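Local atomic coordinates of AvrRxo1-ORF1 (Xanthomonas oryzae pv. oryzicola, PDB entry 4Z8U), a protein that is a bacterial type III effector related to zeta toxins, with a P-loop nucleotide-kinase-like fold, and probably phosphorylates a small nucleotide-type substrate. Residues Thr66-Arg71 / Ile151-Val156. Sequence-based numbering, arbitrary orientation.
Sequences TLFALR and IASIVV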
ATOM      1  N   THR A  66      -7.032  13.352  36.155  1.00 19.34           N
ATOM      2  CA  THR A  66      -6.946  12.780  34.807  1.00 19.38           C
ATOM      3  C   THR A  66      -5.509  12.462  34.486  1.00 21.97           C
ATOM      4  O   THR A  66      -4.571  13.149  34.902  1.00 19.41           O
ATOM      5  CB  THR A  66      -7.432  13.875  33.800  1.00 17.59           C
ATOM      6  OG1 THR A  66      -8.835  14.131  34.020  1.00 20.37           O
ATOM      7  CG2 THR A  66      -7.246  13.424  32.314  1.00 17.58           C
ATOM      8  N   LEU A  67      -5.328  11.354  33.735  1.00 17.23           N
ATOM      9  CA  LEU A  67      -4.009  11.001  33.173  1.00 17.91           C
ATOM     10  C   LEU A  67      -4.165  11.359  31.676  1.00 19.12           C
ATOM     11  O   LEU A  67      -4.885  10.728  30.906  1.00 19.54           O
ATOM     12  CB  LEU A  67      -3.771   9.475  33.366  1.00 21.06           C
ATOM     13  CG  LEU A  67      -2.355   8.928  33.058  1.00 26.16           C
ATOM     14  CD1 LEU A  67      -2.218   7.467  33.558  1.00 27.38           C
ATOM     15  CD2 LEU A  67      -2.093   8.872  31.591  1.00 26.50           C
ATOM     16  N   PHE A  68      -3.502  12.481  31.265  1.00 16.00           N
ATOM     17  CA  PHE A  68      -3.572  12.817  29.855  1.00 20.53           C
ATOM     18  C   PHE A  68      -2.388  12.109  29.174  1.00 20.37           C
ATOM     19  O   PHE A  68      -1.219  12.321  29.506  1.00 19.15           O
ATOM     20  CB  PHE A  68      -3.236  14.320  29.697  1.00 16.71           C
ATOM     21  CG  PHE A  68      -4.331  15.222  30.179  1.00 17.50           C
ATOM     22  CD1 PHE A  68      -4.372  15.651  31.565  1.00 18.44           C
ATOM     23  CD2 PHE A  68      -5.321  15.636  29.303  1.00 15.76           C
ATOM     24  CE1 PHE A  68      -5.406  16.518  31.960  1.00 16.31           C
ATOM     25  CE2 PHE A  68      -6.401  16.465  29.702  1.00 19.44           C
ATOM     26  CZ  PHE A  68      -6.417  16.935  31.065  1.00 17.89           C
ATOM     27  N   ALA A  69      -2.720  11.225  28.278  1.00 17.47           N
ATOM     28  CA  ALA A  69      -1.737  10.338  27.606  1.00 18.05           C
ATOM     29  C   ALA A  69      -1.644  10.754  26.134  1.00 20.09           C
ATOM     30  O   ALA A  69      -2.634  10.828  25.415  1.00 19.94           O
ATOM     31  CB  ALA A  69      -2.229   8.922  27.681  1.00 22.57           C
ATOM     32  N   LEU A  70      -0.451  11.141  25.684  1.00 17.77           N
ATOM     33  CA  LEU A  70      -0.357  11.591  24.313  1.00 18.19           C
ATOM     34  C   LEU A  70       0.459  10.475  23.577  1.00 18.56           C
ATOM     35  O   LEU A  70       1.663  10.392  23.674  1.00 18.56           O
ATOM     36  CB  LEU A  70       0.491  12.840  24.257  1.00 19.01           C
ATOM     37  CG  LEU A  70      -0.083  13.930  25.209  1.00 22.74           C
ATOM     38  CD1 LEU A  70       0.949  15.101  25.324  1.00 28.28           C
ATOM     39  CD2 LEU A  70      -1.376  14.418  24.631  1.00 23.45           C
ATOM     40  N   ARG A  71      -0.276   9.638  22.893  1.00 15.65           N
ATOM     41  CA  ARG A  71       0.297   8.477  22.224  1.00 15.31           C
ATOM     42  C   ARG A  71       0.687   8.874  20.797  1.00 18.53           C
ATOM     43  O   ARG A  71       0.027   9.635  20.136  1.00 19.82           O
ATOM     44  CB  ARG A  71      -0.840   7.418  22.128  1.00 15.97           C
ATOM     45  CG  ARG A  71      -0.361   6.106  21.450  1.00 17.26           C
ATOM     46  CD  ARG A  71      -1.457   4.983  21.622  1.00 17.42           C
ATOM     47  NE  ARG A  71      -0.919   3.651  21.196  1.00 17.17           N
ATOM     48  CZ  ARG A  71      -1.008   3.180  19.982  1.00 18.35           C
ATOM     49  NH1 ARG A  71      -1.556   3.915  18.995  1.00 18.62           N
ATOM     50  NH2 ARG A  71      -0.442   1.972  19.699  1.00 18.22           N
ATOM     51  N   ILE A 151      -6.352  13.942  43.914  1.00 24.72           N
ATOM     52  CA  ILE A 151      -5.210  13.356  43.168  1.00 21.81           C
ATOM     53  C   ILE A 151      -4.870  14.361  42.048  1.00 21.68           C
ATOM     54  O   ILE A 151      -5.757  14.857  41.355  1.00 22.49           O
ATOM     55  CB  ILE A 151      -5.636  12.020  42.550  1.00 26.20           C
ATOM     56  CG1 ILE A 151      -5.558  10.963  43.684  1.00 23.98           C
ATOM     57  CG2 ILE A 151      -4.750  11.566  41.352  1.00 24.28           C
ATOM     58  CD1 ILE A 151      -4.144  10.528  44.146  1.00 24.79           C
ATOM     59  N   ALA A 152      -3.579  14.553  41.845  1.00 23.03           N
ATOM     60  CA  ALA A 152      -3.123  15.455  40.811  1.00 20.59           C
ATOM     61  C   ALA A 152      -3.304  14.806  39.386  1.00 18.38           C
ATOM     62  O   ALA A 152      -2.881  13.715  39.167  1.00 20.49           O
ATOM     63  CB  ALA A 152      -1.612  15.779  41.031  1.00 21.77           C
ATOM     64  N   SER A 153      -3.796  15.599  38.475  1.00 19.71           N
ATOM     65  CA  SER A 153      -3.689  15.277  37.019  1.00 20.87           C
ATOM     66  C   SER A 153      -2.246  15.257  36.566  1.00 20.91           C
ATOM     67  O   SER A 153      -1.422  16.035  37.044  1.00 21.40           O
ATOM     68  CB  SER A 153      -4.476  16.261  36.180  1.00 19.28           C
ATOM     69  OG  SER A 153      -5.935  15.970  36.318  1.00 19.10           O
ATOM     70  N   ILE A 154      -1.970  14.364  35.594  1.00 20.70           N
ATOM     71  CA  ILE A 154      -0.577  14.221  35.116  1.00 20.46           C
ATOM     72  C   ILE A 154      -0.625  13.952  33.649  1.00 18.45           C
ATOM     73  O   ILE A 154      -1.653  13.712  33.086  1.00 17.68           O
ATOM     74  CB  ILE A 154       0.137  13.058  35.826  1.00 20.16           C
ATOM     75  CG1 ILE A 154      -0.591  11.716  35.571  1.00 20.42           C
ATOM     76  CG2 ILE A 154       0.252  13.350  37.297  1.00 20.32           C
ATOM     77  CD1 ILE A 154       0.249  10.483  35.976  1.00 24.44           C
ATOM     78  N   VAL A 155       0.519  14.226  33.006  1.00 16.76           N
ATOM     79  CA  VAL A 155       0.592  14.065  31.551  1.00 16.84           C
ATOM     80  C   VAL A 155       1.725  13.088  31.218  1.00 19.86           C
ATOM     81  O   VAL A 155       2.863  13.275  31.647  1.00 22.32           O
ATOM     82  CB  VAL A 155       1.013  15.412  30.897  1.00 17.43           C
ATOM     83  CG1 VAL A 155       0.976  15.222  29.350  1.00 19.57           C
ATOM     84  CG2 VAL A 155       0.071  16.550  31.283  1.00 21.54           C
ATOM     85  N   VAL A 156       1.394  12.082  30.410  1.00 18.85           N
ATOM     86  CA  VAL A 156       2.351  11.032  30.005  1.00 18.35           C
ATOM     87  C   VAL A 156       2.532  11.244  28.525  1.00 19.96           C
ATOM     88  O   VAL A 156       1.630  11.189  27.715  1.00 19.24           O
ATOM     89  CB  VAL A 156       1.823   9.655  30.305  1.00 21.07           C
ATOM     90  CG1 VAL A 156       2.880   8.568  29.816  1.00 22.49           C
ATOM     91  CG2 VAL A 156       1.683   9.511  31.816  1.00 25.07           C
TER
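Leu67 and Val156 meet on one face of the sheet where strands 66-71 and 154-157 run parallel: CD2 of Leu67 reaches CG2 of Val156 at 3.8 Å, while CG of Leu67 lies against CG1 of Ile154 at 4.1 Å. Leu67 holds CG anti to the backbone N (chi1 -170°), and this spreads the leucine between the two branched residues; Tyr169 of helix 163-176 covers both Leu67 and Val156. The other face carries Phe68, Leu70 and Val155. There CD1 of Leu70 touches CG1 of Val155 at 4.0 Å, the two side chains crossing at a slant. The Phe68 ring leans back along its own strand, with CG2 of Thr66 3.6 Å above the ring plane and over its centre, and its edge turned to O of Ile154, 3.7 Å from CD1 of Phe68. Leu58 of helix 34-60 packs on Phe68. Between the faces, the amides of Ile154, Phe68, Val156 and Leu70 donate hydrogen bonds to the carbonyls of Thr66, Ile154, Phe68 and Val156 in turn. Before the regular ladder begins, Ser153 OG accepts the Thr66 amide N at 2.8 Å, a bent bond (139°) in which a side chain replaces a backbone carbonyl. Strand 66-71 leads into a probable Walker A loop, whose Lys78 NZ hydrogen-bonds to Leu70 O. Buried apolar faces and four backbone hydrogen bonds thus fix edge strand 154-157 beside the strand that feeds this loop.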